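PDB 3ML4: protein Dok-7 from Mus musculus, which is a muscle adaptor that dimerises, binds the receptor kinase MuSK through its PTB domain and induces MuSK autophosphorylation, while its PH domain binds phosphoinositides. Local coordinates for residues B[70-75]-B[99-104]; B[80-85]-B[91-96]; B[133-138]-B[142-147]; B[154-159]-B[180-185]. All coordinates share one frame; numbering follows the deposited sequence.

Contact 1: residues B[70-75]-B[99-104]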
loop_
_atom_site.group_PDB
_atom_site.type_symbol
_atom_site.label_atom_id
_atom_site.label_comp_id
_atom_site.label_asym_id
_atom_site.label_seq_id
_atom_site.Cartn_x
_atom_site.Cartn_y
_atom_site.Cartn_z
ATOM N N GLU B 70 -17.433 9.014 0.139
ATOM C CA GLU B 70 -18.497 9.921 -0.285
ATOM C C GLU B 70 -19.298 10.352 0.953
ATOM O O GLU B 70 -19.993 9.531 1.553
ATOM C CB GLU B 70 -19.374 9.222 -1.341
ATOM C CG GLU B 70 -20.776 9.773 -1.549
ATOM C CD GLU B 70 -20.875 10.777 -2.665
ATOM O OE1 GLU B 70 -20.701 10.383 -3.833
ATOM O OE2 GLU B 70 -21.154 11.958 -2.378
ATOM N N PRO B 71 -19.159 11.628 1.366
ATOM C CA PRO B 71 -19.868 12.219 2.504
ATOM C C PRO B 71 -21.199 12.879 2.158
ATOM O O PRO B 71 -21.456 13.175 0.998
ATOM C CB PRO B 71 -18.893 13.293 2.984
ATOM C CG PRO B 71 -18.205 13.750 1.727
ATOM C CD PRO B 71 -18.218 12.588 0.758
ATOM N N ALA B 72 -22.026 13.098 3.179
ATOM C CA ALA B 72 -23.293 13.857 3.094
ATOM C C ALA B 72 -24.356 13.242 2.180
ATOM O O ALA B 72 -24.990 13.939 1.379
ATOM C CB ALA B 72 -23.044 15.339 2.752
ATOM N N LEU B 73 -24.535 11.932 2.311
ATOM C CA LEU B 73 -25.653 11.228 1.703
ATOM C C LEU B 73 -26.679 10.979 2.797
ATOM O O LEU B 73 -26.324 10.501 3.868
ATOM C CB LEU B 73 -25.208 9.881 1.126
ATOM C CG LEU B 73 -24.249 9.781 -0.066
ATOM C CD1 LEU B 73 -23.772 8.345 -0.223
ATOM C CD2 LEU B 73 -24.852 10.293 -1.376
ATOM N N PRO B 74 -27.956 11.317 2.542
ATOM C CA PRO B 74 -29.012 11.028 3.510
ATOM C C PRO B 74 -29.248 9.524 3.641
ATOM O O PRO B 74 -29.323 8.819 2.632
ATOM C CB PRO B 74 -30.241 11.718 2.911
ATOM C CG PRO B 74 -29.690 12.685 1.884
ATOM C CD PRO B 74 -28.481 12.008 1.353
ATOM N N TYR B 75 -29.365 9.049 4.879
ATOM C CA TYR B 75 -29.468 7.626 5.157
ATOM C C TYR B 75 -29.984 7.379 6.571
ATOM O O TYR B 75 -29.401 7.868 7.547
ATOM C CB TYR B 75 -28.098 6.969 4.971
ATOM C CG TYR B 75 -28.058 5.474 5.220
ATOM C CD1 TYR B 75 -28.576 4.577 4.287
ATOM C CD2 TYR B 75 -27.482 4.960 6.379
ATOM C CE1 TYR B 75 -28.536 3.214 4.508
ATOM C CE2 TYR B 75 -27.437 3.587 6.609
ATOM C CZ TYR B 75 -27.967 2.723 5.670
ATOM O OH TYR B 75 -27.925 1.363 5.886
ATOM N N GLU B 99 -18.876 19.472 10.102
ATOM C CA GLU B 99 -17.426 19.669 10.009
ATOM C C GLU B 99 -16.610 18.445 10.435
ATOM O O GLU B 99 -15.521 18.221 9.909
ATOM C CB GLU B 99 -16.963 20.952 10.726
ATOM C CG GLU B 99 -16.913 20.886 12.250
ATOM C CD GLU B 99 -16.222 22.098 12.875
ATOM O OE1 GLU B 99 -15.685 21.959 13.994
ATOM O OE2 GLU B 99 -16.209 23.185 12.253
ATOM N N ALA B 100 -17.152 17.662 11.366
ATOM C CA ALA B 100 -16.535 16.408 11.806
ATOM C C ALA B 100 -16.545 15.361 10.695
ATOM O O ALA B 100 -15.568 14.631 10.507
ATOM C CB ALA B 100 -17.236 15.870 13.048
HETATM N N MSE B 101 -17.658 15.297 9.969
HETATM C CA MSE B 101 -17.786 14.439 8.801
HETATM C C MSE B 101 -16.765 14.818 7.722
HETATM O O MSE B 101 -16.084 13.944 7.175
HETATM C CB MSE B 101 -19.207 14.531 8.252
HETATM C CG MSE B 101 -19.436 13.820 6.938
HETATM SE SE MSE B 101 -20.989 14.554 6.030
HETATM C CE MSE B 101 -20.204 16.196 5.311
ATOM N N CYS B 102 -16.661 16.116 7.429
ATOM C CA CYS B 102 -15.695 16.615 6.451
ATOM C C CYS B 102 -14.264 16.360 6.898
ATOM O O CYS B 102 -13.416 15.989 6.087
ATOM C CB CYS B 102 -15.890 18.111 6.201
ATOM S SG CYS B 102 -17.486 18.519 5.498
ATOM N N ALA B 103 -14.009 16.569 8.187
ATOM C CA ALA B 103 -12.709 16.284 8.779
ATOM C C ALA B 103 -12.339 14.820 8.552
ATOM O O ALA B 103 -11.238 14.521 8.092
ATOM C CB ALA B 103 -12.708 16.620 10.271
ATOM N N TRP B 104 -13.274 13.918 8.849
ATOM C CA TRP B 104 -13.076 12.487 8.621
ATOM C C TRP B 104 -12.847 12.154 7.138
ATOM O O TRP B 104 -11.914 11.420 6.799
ATOM C CB TRP B 104 -14.237 11.677 9.211
ATOM C CG TRP B 104 -14.095 11.409 10.685
ATOM C CD1 TRP B 104 -13.884 12.333 11.670
ATOM C CD2 TRP B 104 -14.155 10.133 11.341
ATOM N NE1 TRP B 104 -13.805 11.715 12.894
ATOM C CE2 TRP B 104 -13.971 10.365 12.724
ATOM C CE3 TRP B 104 -14.347 8.817 10.899
ATOM C CZ2 TRP B 104 -13.968 9.329 13.667
ATOM C CZ3 TRP B 104 -14.350 7.787 11.844
ATOM C CH2 TRP B 104 -14.157 8.051 13.208
#

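Contact 2: residues B[80-85]-B[91-96]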
loop_
_atom_site.group_PDB
_atom_site.type_symbol
_atom_site.label_atom_id
_atom_site.label_comp_id
_atom_site.label_asym_id
_atom_site.label_seq_id
_atom_site.Cartn_x
_atom_site.Cartn_y
_atom_site.Cartn_z
ATOM N N HIS B 80 -25.478 13.901 8.139
ATOM C CA HIS B 80 -24.025 13.948 8.186
ATOM C C HIS B 80 -23.478 12.524 8.330
ATOM O O HIS B 80 -23.106 12.078 9.414
ATOM C CB HIS B 80 -23.548 14.873 9.305
ATOM C CG HIS B 80 -24.082 16.268 9.196
ATOM N ND1 HIS B 80 -24.721 16.904 10.238
ATOM C CD2 HIS B 80 -24.086 17.144 8.162
ATOM C CE1 HIS B 80 -25.081 18.116 9.858
ATOM N NE2 HIS B 80 -24.711 18.287 8.602
ATOM N N THR B 81 -23.479 11.817 7.207
ATOM C CA THR B 81 -23.014 10.448 7.126
ATOM C C THR B 81 -21.850 10.373 6.151
ATOM O O THR B 81 -21.756 11.177 5.216
ATOM C CB THR B 81 -24.115 9.512 6.595
ATOM O OG1 THR B 81 -24.618 10.035 5.365
ATOM C CG2 THR B 81 -25.255 9.388 7.586
ATOM N N LEU B 82 -20.967 9.405 6.375
ATOM C CA LEU B 82 -19.887 9.121 5.440
ATOM C C LEU B 82 -19.992 7.684 4.969
ATOM O O LEU B 82 -20.256 6.775 5.753
ATOM C CB LEU B 82 -18.520 9.381 6.081
ATOM C CG LEU B 82 -17.261 9.121 5.243
ATOM C CD1 LEU B 82 -17.178 10.058 4.032
ATOM C CD2 LEU B 82 -16.007 9.234 6.110
ATOM N N ALA B 83 -19.810 7.492 3.672
ATOM C CA ALA B 83 -19.817 6.166 3.099
ATOM C C ALA B 83 -18.392 5.745 2.788
ATOM O O ALA B 83 -17.664 6.457 2.090
ATOM C CB ALA B 83 -20.667 6.144 1.845
ATOM N N ILE B 84 -17.991 4.607 3.345
ATOM C CA ILE B 84 -16.803 3.895 2.895
ATOM C C ILE B 84 -17.302 2.859 1.903
ATOM O O ILE B 84 -17.945 1.875 2.277
ATOM C CB ILE B 84 -16.019 3.251 4.070
ATOM C CG1 ILE B 84 -15.323 4.341 4.887
ATOM C CG2 ILE B 84 -14.973 2.255 3.565
ATOM C CD1 ILE B 84 -15.022 3.949 6.318
ATOM N N ILE B 85 -17.036 3.119 0.629
ATOM C CA ILE B 85 -17.508 2.267 -0.455
ATOM C C ILE B 85 -16.507 1.152 -0.725
ATOM O O ILE B 85 -15.316 1.403 -0.901
ATOM C CB ILE B 85 -17.761 3.072 -1.746
ATOM C CG1 ILE B 85 -18.679 4.262 -1.458
ATOM C CG2 ILE B 85 -18.365 2.167 -2.840
ATOM C CD1 ILE B 85 -18.535 5.396 -2.429
ATOM N N VAL B 91 -20.008 0.862 4.047
ATOM C CA VAL B 91 -20.059 1.058 5.494
ATOM C C VAL B 91 -20.480 2.491 5.778
ATOM O O VAL B 91 -19.787 3.427 5.383
ATOM C CB VAL B 91 -18.698 0.752 6.167
ATOM C CG1 VAL B 91 -18.726 1.122 7.647
ATOM C CG2 VAL B 91 -18.335 -0.714 5.987
HETATM N N MSE B 92 -21.615 2.656 6.454
HETATM C CA MSE B 92 -22.169 3.987 6.726
HETATM C C MSE B 92 -21.816 4.485 8.121
HETATM O O MSE B 92 -22.142 3.846 9.119
HETATM C CB MSE B 92 -23.691 4.009 6.524
HETATM C CG MSE B 92 -24.171 3.558 5.139
HETATM SE SE MSE B 92 -23.350 4.514 3.634
HETATM C CE MSE B 92 -24.027 6.321 3.965
ATOM N N LEU B 93 -21.136 5.626 8.170
ATOM C CA LEU B 93 -20.755 6.266 9.423
ATOM C C LEU B 93 -21.688 7.436 9.717
ATOM O O LEU B 93 -22.057 8.182 8.813
ATOM C CB LEU B 93 -19.307 6.762 9.361
ATOM C CG LEU B 93 -18.155 5.782 9.101
ATOM C CD1 LEU B 93 -16.814 6.504 9.211
ATOM C CD2 LEU B 93 -18.190 4.608 10.052
ATOM N N GLY B 94 -22.057 7.591 10.986
ATOM C CA GLY B 94 -22.993 8.628 11.398
ATOM C C GLY B 94 -22.368 9.678 12.290
ATOM O O GLY B 94 -21.865 9.372 13.371
ATOM N N PHE B 95 -22.413 10.924 11.832
ATOM C CA PHE B 95 -21.856 12.041 12.569
ATOM C C PHE B 95 -22.941 13.041 12.905
ATOM O O PHE B 95 -23.958 13.120 12.218
ATOM C CB PHE B 95 -20.774 12.741 11.750
ATOM C CG PHE B 95 -19.691 11.830 11.280
ATOM C CD1 PHE B 95 -19.793 11.186 10.053
ATOM C CD2 PHE B 95 -18.564 11.612 12.063
ATOM C CE1 PHE B 95 -18.793 10.339 9.612
ATOM C CE2 PHE B 95 -17.553 10.766 11.629
ATOM C CZ PHE B 95 -17.668 10.127 10.396
ATOM N N ASP B 96 -22.705 13.807 13.964
ATOM C CA ASP B 96 -23.589 14.894 14.357
ATOM C C ASP B 96 -23.281 16.095 13.476
ATOM O O ASP B 96 -24.078 16.475 12.619
ATOM C CB ASP B 96 -23.356 15.257 15.826
ATOM C CG ASP B 96 -22.762 14.108 16.624
ATOM O OD1 ASP B 96 -23.096 12.932 16.336
ATOM O OD2 ASP B 96 -21.954 14.376 17.540
#

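Contact 3: residues B[133-138]-B[142-147]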
loop_
_atom_site.group_PDB
_atom_site.type_symbol
_atom_site.label_atom_id
_atom_site.label_comp_id
_atom_site.label_asym_id
_atom_site.label_seq_id
_atom_site.Cartn_x
_atom_site.Cartn_y
_atom_site.Cartn_z
ATOM N N ALA B 133 -24.467 9.556 -10.986
ATOM C CA ALA B 133 -23.592 8.584 -10.344
ATOM C C ALA B 133 -22.358 9.322 -9.885
ATOM O O ALA B 133 -22.174 10.491 -10.210
ATOM C CB ALA B 133 -23.208 7.497 -11.317
ATOM N N THR B 134 -21.502 8.643 -9.135
ATOM C CA THR B 134 -20.246 9.255 -8.723
ATOM C C THR B 134 -19.067 8.389 -9.146
ATOM O O THR B 134 -19.030 7.198 -8.853
ATOM C CB THR B 134 -20.238 9.591 -7.206
ATOM O OG1 THR B 134 -18.907 9.899 -6.788
ATOM C CG2 THR B 134 -20.752 8.424 -6.392
ATOM N N LEU B 135 -18.123 8.986 -9.868
ATOM C CA LEU B 135 -16.929 8.265 -10.305
ATOM C C LEU B 135 -15.845 8.342 -9.241
ATOM O O LEU B 135 -15.484 9.435 -8.801
ATOM C CB LEU B 135 -16.400 8.819 -11.635
ATOM C CG LEU B 135 -15.203 8.069 -12.237
ATOM C CD1 LEU B 135 -15.626 6.759 -12.901
ATOM C CD2 LEU B 135 -14.458 8.948 -13.227
ATOM N N HIS B 136 -15.331 7.185 -8.830
ATOM C CA HIS B 136 -14.262 7.129 -7.827
ATOM C C HIS B 136 -12.955 6.582 -8.382
ATOM O O HIS B 136 -12.926 5.521 -9.007
ATOM C CB HIS B 136 -14.680 6.284 -6.622
ATOM C CG HIS B 136 -15.851 6.832 -5.874
ATOM N ND1 HIS B 136 -15.715 7.616 -4.750
ATOM C CD2 HIS B 136 -17.183 6.709 -6.088
ATOM C CE1 HIS B 136 -16.911 7.955 -4.303
ATOM N NE2 HIS B 136 -17.819 7.416 -5.096
ATOM N N LEU B 137 -11.874 7.316 -8.154
ATOM C CA LEU B 137 -10.547 6.783 -8.403
ATOM C C LEU B 137 -9.938 6.417 -7.061
ATOM O O LEU B 137 -9.786 7.276 -6.192
ATOM C CB LEU B 137 -9.679 7.789 -9.159
ATOM C CG LEU B 137 -8.275 7.328 -9.553
ATOM C CD1 LEU B 137 -7.951 7.711 -10.990
ATOM C CD2 LEU B 137 -7.239 7.907 -8.605
ATOM N N CYS B 138 -9.636 5.135 -6.885
ATOM C CA CYS B 138 -8.977 4.653 -5.675
ATOM C C CYS B 138 -7.641 3.995 -6.012
ATOM O O CYS B 138 -7.573 2.783 -6.230
ATOM C CB CYS B 138 -9.873 3.681 -4.913
ATOM S SG CYS B 138 -9.308 3.349 -3.230
ATOM N N LEU B 142 -10.563 2.069 -10.762
ATOM C CA LEU B 142 -11.611 3.017 -11.102
ATOM C C LEU B 142 -12.962 2.359 -10.897
ATOM O O LEU B 142 -13.186 1.220 -11.303
ATOM C CB LEU B 142 -11.472 3.502 -12.548
ATOM C CG LEU B 142 -12.392 4.650 -12.987
ATOM C CD1 LEU B 142 -11.932 5.983 -12.395
ATOM C CD2 LEU B 142 -12.475 4.729 -14.511
ATOM N N VAL B 143 -13.861 3.098 -10.268
ATOM C CA VAL B 143 -15.163 2.582 -9.898
ATOM C C VAL B 143 -16.244 3.620 -10.188
ATOM O O VAL B 143 -16.020 4.823 -10.054
ATOM C CB VAL B 143 -15.157 2.132 -8.403
ATOM C CG1 VAL B 143 -16.474 2.408 -7.693
ATOM C CG2 VAL B 143 -14.787 0.669 -8.304
ATOM N N LEU B 144 -17.404 3.142 -10.615
ATOM C CA LEU B 144 -18.604 3.964 -10.654
ATOM C C LEU B 144 -19.550 3.510 -9.553
ATOM O O LEU B 144 -19.695 2.313 -9.318
ATOM C CB LEU B 144 -19.277 3.898 -12.035
ATOM C CG LEU B 144 -18.901 5.021 -13.008
ATOM C CD1 LEU B 144 -19.306 4.688 -14.437
ATOM C CD2 LEU B 144 -19.514 6.355 -12.584
ATOM N N ALA B 145 -20.182 4.462 -8.875
ATOM C CA ALA B 145 -21.049 4.140 -7.737
ATOM C C ALA B 145 -22.368 4.900 -7.757
ATOM O O ALA B 145 -22.419 6.069 -8.140
ATOM C CB ALA B 145 -20.312 4.365 -6.413
ATOM N N ARG B 146 -23.423 4.216 -7.322
ATOM C CA ARG B 146 -24.793 4.719 -7.376
ATOM C C ARG B 146 -25.545 4.433 -6.097
ATOM O O ARG B 146 -25.211 3.500 -5.358
ATOM C CB ARG B 146 -25.568 4.010 -8.482
ATOM C CG ARG B 146 -25.683 4.751 -9.770
ATOM C CD ARG B 146 -26.597 3.987 -10.710
ATOM N NE ARG B 146 -28.002 4.263 -10.438
ATOM C CZ ARG B 146 -28.700 5.230 -11.023
ATOM N NH1 ARG B 146 -28.125 6.020 -11.923
ATOM N NH2 ARG B 146 -29.974 5.405 -10.708
ATOM N N ASP B 147 -26.598 5.222 -5.887
ATOM C CA ASP B 147 -27.593 5.008 -4.833
ATOM C C ASP B 147 -27.069 5.252 -3.419
ATOM O O ASP B 147 -25.886 5.530 -3.202
ATOM C CB ASP B 147 -28.239 3.608 -4.916
ATOM C CG ASP B 147 -28.601 3.193 -6.337
ATOM O OD1 ASP B 147 -28.779 4.073 -7.206
ATOM O OD2 ASP B 147 -28.708 1.971 -6.584
#

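Contact 4: residues B[154-159]-B[180-185]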
loop_
_atom_site.group_PDB
_atom_site.type_symbol
_atom_site.label_atom_id
_atom_site.label_comp_id
_atom_site.label_asym_id
_atom_site.label_seq_id
_atom_site.Cartn_x
_atom_site.Cartn_y
_atom_site.Cartn_z
ATOM N N GLY B 154 -19.646 -0.558 -11.755
ATOM C CA GLY B 154 -18.629 -0.665 -12.796
ATOM C C GLY B 154 -17.255 -0.501 -12.187
ATOM O O GLY B 154 -17.053 0.383 -11.355
ATOM N N GLN B 155 -16.318 -1.361 -12.589
ATOM C CA GLN B 155 -14.959 -1.352 -12.039
ATOM C C GLN B 155 -13.883 -1.686 -13.074
ATOM O O GLN B 155 -14.040 -2.608 -13.873
ATOM C CB GLN B 155 -14.847 -2.299 -10.840
ATOM C CG GLN B 155 -15.151 -3.763 -11.156
ATOM C CD GLN B 155 -14.968 -4.676 -9.955
ATOM O OE1 GLN B 155 -15.915 -5.313 -9.498
ATOM N NE2 GLN B 155 -13.746 -4.737 -9.436
ATOM N N TRP B 156 -12.790 -0.930 -13.044
ATOM C CA TRP B 156 -11.666 -1.124 -13.955
ATOM C C TRP B 156 -10.361 -0.903 -13.202
ATOM O O TRP B 156 -10.294 -0.042 -12.326
ATOM C CB TRP B 156 -11.727 -0.120 -15.120
ATOM C CG TRP B 156 -13.017 -0.101 -15.911
ATOM C CD1 TRP B 156 -13.257 -0.732 -17.095
ATOM C CD2 TRP B 156 -14.231 0.590 -15.574
ATOM N NE1 TRP B 156 -14.543 -0.482 -17.521
ATOM C CE2 TRP B 156 -15.163 0.324 -16.605
ATOM C CE3 TRP B 156 -14.622 1.403 -14.503
ATOM C CZ2 TRP B 156 -16.467 0.839 -16.593
ATOM C CZ3 TRP B 156 -15.914 1.916 -14.490
ATOM C CH2 TRP B 156 -16.823 1.631 -15.533
ATOM N N LYS B 157 -9.333 -1.682 -13.533
ATOM C CA LYS B 157 -7.959 -1.289 -13.229
ATOM C C LYS B 157 -7.630 -0.161 -14.191
ATOM O O LYS B 157 -7.911 -0.270 -15.389
ATOM C CB LYS B 157 -6.968 -2.430 -13.475
ATOM C CG LYS B 157 -6.922 -3.531 -12.429
ATOM C CD LYS B 157 -5.566 -4.238 -12.475
ATOM C CE LYS B 157 -5.701 -5.758 -12.543
ATOM N NZ LYS B 157 -6.470 -6.346 -11.401
ATOM N N LEU B 158 -7.035 0.915 -13.683
ATOM C CA LEU B 158 -6.538 1.988 -14.548
ATOM C C LEU B 158 -5.544 1.507 -15.614
ATOM O O LEU B 158 -5.522 2.032 -16.724
ATOM C CB LEU B 158 -5.929 3.121 -13.723
ATOM C CG LEU B 158 -6.697 4.443 -13.800
ATOM C CD1 LEU B 158 -8.005 4.393 -13.016
ATOM C CD2 LEU B 158 -5.824 5.587 -13.318
ATOM N N SER B 159 -4.748 0.494 -15.274
ATOM C CA SER B 159 -3.740 -0.052 -16.185
ATOM C C SER B 159 -4.343 -0.842 -17.361
ATOM O O SER B 159 -3.629 -1.236 -18.292
ATOM C CB SER B 159 -2.722 -0.906 -15.409
ATOM O OG SER B 159 -3.356 -1.989 -14.747
ATOM N N GLY B 180 -12.632 -8.003 -19.378
ATOM C CA GLY B 180 -13.631 -8.812 -20.077
ATOM C C GLY B 180 -14.925 -8.184 -20.556
ATOM O O GLY B 180 -15.007 -7.723 -21.698
ATOM N N TYR B 181 -15.952 -8.207 -19.707
ATOM C CA TYR B 181 -17.256 -7.630 -20.075
ATOM C C TYR B 181 -17.392 -6.174 -19.671
ATOM O O TYR B 181 -18.421 -5.553 -19.923
ATOM C CB TYR B 181 -18.440 -8.454 -19.539
ATOM C CG TYR B 181 -18.751 -9.688 -20.361
ATOM C CD1 TYR B 181 -18.392 -9.769 -21.714
ATOM C CD2 TYR B 181 -19.425 -10.765 -19.797
ATOM C CE1 TYR B 181 -18.679 -10.906 -22.468
ATOM C CE2 TYR B 181 -19.718 -11.902 -20.542
ATOM C CZ TYR B 181 -19.345 -11.966 -21.871
ATOM O OH TYR B 181 -19.642 -13.097 -22.593
ATOM N N TRP B 182 -16.353 -5.640 -19.040
ATOM C CA TRP B 182 -16.266 -4.207 -18.819
ATOM C C TRP B 182 -15.461 -3.502 -19.913
ATOM O O TRP B 182 -15.235 -2.292 -19.843
ATOM C CB TRP B 182 -15.727 -3.891 -17.420
ATOM C CG TRP B 182 -16.779 -3.995 -16.353
ATOM C CD1 TRP B 182 -16.642 -4.558 -15.114
ATOM C CD2 TRP B 182 -18.136 -3.535 -16.434
ATOM N NE1 TRP B 182 -17.823 -4.471 -14.418
ATOM C CE2 TRP B 182 -18.758 -3.853 -15.205
ATOM C CE3 TRP B 182 -18.886 -2.885 -17.425
ATOM C CZ2 TRP B 182 -20.095 -3.547 -14.941
ATOM C CZ3 TRP B 182 -20.211 -2.578 -17.161
ATOM C CH2 TRP B 182 -20.803 -2.907 -15.925
ATOM N N ALA B 183 -15.048 -4.260 -20.927
ATOM C CA ALA B 183 -14.351 -3.698 -22.078
ATOM C C ALA B 183 -15.271 -2.763 -22.858
ATOM O O ALA B 183 -16.496 -2.906 -22.815
ATOM C CB ALA B 183 -13.829 -4.802 -22.976
ATOM N N GLY B 184 -14.676 -1.794 -23.551
ATOM C CA GLY B 184 -15.430 -0.900 -24.423
ATOM C C GLY B 184 -15.324 0.563 -24.046
ATOM O O GLY B 184 -14.524 0.940 -23.192
ATOM N N VAL B 185 -16.162 1.379 -24.683
ATOM C CA VAL B 185 -16.098 2.831 -24.576
ATOM C C VAL B 185 -17.269 3.368 -23.744
ATOM O O VAL B 185 -18.419 2.995 -23.967
ATOM C CB VAL B 185 -16.074 3.478 -25.986
ATOM C CG1 VAL B 185 -15.765 4.964 -25.899
ATOM C CG2 VAL B 185 -15.049 2.777 -26.881
#

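Contact 1: residues B[70-75]-B[99-104]
Pro71, at the end of strand 59-71, comes up against Met101 on helix 98-112, the C-terminal helix of the PH domain; their CA atoms, 7.0 Å apart, are the closest pair between the two backbones. The strand gives way to loop at Ala72, and no hydrogen bond joins the two segments, so this strand-to-helix packing is made by van der Waals contact alone. Nearly all of it falls to one residue of the helix. Met101, a selenomethionine in this crystal, has CG anti to its backbone N (chi1 173°); chi1 and an extended chi2 carry the selenium to the strand end, and the bend at chi3 (78°) turns the methyl CE toward Pro71 and Ala72. Its CG and CE both reach Pro71 CB, CE at 3.9 Å, so the chain folds round that ring carbon from the helix side. Ala72 and Glu70 keep the strand in the sheet through backbone bonds to Thr81 and Ala83, while Trp104 turns to the strand 24-31 side chains Leu28 and Leu30. The methyl group finishes alongside the loop, with Met101 CE 3.9 Å from Ala72 CB, and the selenium lies against the backbone, Met101 SE 3.4 Å from Ala72 N.

Contact 2: residues B[80-85]-B[91-96]
His80 keeps its ring beside its own backbone N, with CG anti to the carbonyl carbon (chi1 -57°), and this brings the ring toward the carbonyl O of Asp96. Met92 starts out the same way, but its bend at chi2 brings the selenium (the residue is selenomethionine) over Ala83, SE to CB 3.6 Å, and the one at chi3 sets the methyl CE 4.0 Å from Thr81 OG1. The two residues belong to an antiparallel hairpin of the PH domain. Leu82 with Leu93 and Ile84 with Val91 are its hydrogen-bonded pairs; in the first, Leu93 N reaches Leu82 O at 2.8 Å and almost straight. Phe95 N adds a bond to His80 O, lying nearly along the C=O axis, and the same oxygen sits in plane at the edge of the Phe95 ring. That ring also presents CE1 to Leu82 CB, at 3.7 Å. The His80 ND1 bond to Asp96 O is modelled at 2.5 Å, a doubtfully short length at this resolution, and is tilted out of the imidazole plane. With an alanine here, the Asp96 carbonyl would probably lose this donor and the chain beyond the strand a tie to its partner. Asp96 itself sends OD1 to Lys16. On the face of Leu82, Leu93 and Phe95 lies helix 98-112, with Trp104 edge-to-face to Phe95; strand 59-71 flanks strand 81-86, and Gly94 bonds to Lys16 of strand 11-17.

Contact 3: residues B[133-138]-B[142-147]
The PTB domain, which shares the PH superfold, contributes a two-stranded antiparallel hairpin here, with Thr134 opposite Ala145 and His136 opposite Val143 as its hydrogen-bonded pairs. Each pair is closed by two backbone bonds, including His136 N to Val143 O at 2.7 Å and Thr134 N to Ala145 O at 2.9 Å. The short strand axes pass 4.7 Å apart at 152°, showing the usual twist of such a ladder. One face is a leucine surface. Leu135 stands with CG anti to its backbone N (chi1 -176°), and this puts CD1 between the leucines of the other strand: Leu135 CD1 meets Leu142 CD1 at 3.8 Å and Leu144 CG at 3.7 Å, crossing both side chains at a slant. Leu142 CD1 also reaches across to Leu137 CB on the facing strand. Leu158 extends this apolar layer beside Leu137 and Leu142, and Leu128 and Val120 extend it beside Leu144. The other face is of mixed character and looks toward the PH domain, where Glu70 touches Thr134 and His136, and Cys67 touches Val143. At the open end of the hairpin Ala133 CB rests against Arg146 CG, while the guanidinium NE makes salt bridges to Glu129 and, weakly, to Asp147. Back on the mixed face, the methyl of Ala145 fits obliquely against the imidazole, its CB 3.9 Å from His136 CD2, while Thr134 CG2 lies 4.1 Å from that same CB.

Contact 4: residues B[154-159]-B[180-185]
The side chains of Trp156 and Trp182 cross at about a right angle, joining strand 151-157 of the PTB domain to the loop that leads into strand 184-189. Their five-membered rings are 5.5 Å apart between centroids with planes at 52°, a slanted pairing that is neither a stack nor an edge-to-face contact. One polar bond ties the pair: Trp156 offers the N-H at its ring edge, and NE1 gives a hydrogen bond to the backbone O of Trp182 at 3.0 Å, the oxygen lying in the indole plane. The same NE1 passes close to Trp182 CB, 3.6 Å away. Trp182 holds CG anti to its carbonyl carbon (chi1 -80°), which swings its indole over the strand backbone; one face takes Gly154 CA and Gln155 N, both offset toward the rim, and CD1 comes up to Gln155 O. A phenylalanine in place of Trp156 would probably leave the carbonyl O of Trp182 without this donor and the second indole freer to shift. Phe173 and Phe186 meet the Trp156 ring edge-to-face, and Leu142 and Leu144 also touch it, so it is buried among strands from across the domain. Farther along the chain, Ser159 packs against an apolar side chain of the bound MuSK peptide. The outer ring of Trp182 ends over glycine, its CZ2 3.9 Å from Gly154 CA.

Contacts 1 and 2 belong to the PH domain, contacts 3 and 4 to the PTB domain. Contacts 2 and 3 are buried antiparallel hairpins built on backbone ladders, whereas contacts 1 and 4 are smaller, partly exposed and made largely by one or two side chains: apolar alone in contact 1, an indole N-H to carbonyl bond plus ring packing in contact 4. Strands 59-71 and 81-86 are neighbours, so contacts 1 and 2 share a sheet; strands 141-146 and 151-157 do the same for 3 and 4. Across the domain boundary, Glu70 and Ile85 touch the hairpin of contact 3, while the centre of contact 4 lies 28 to 29 Å from those of contacts 1 and 2.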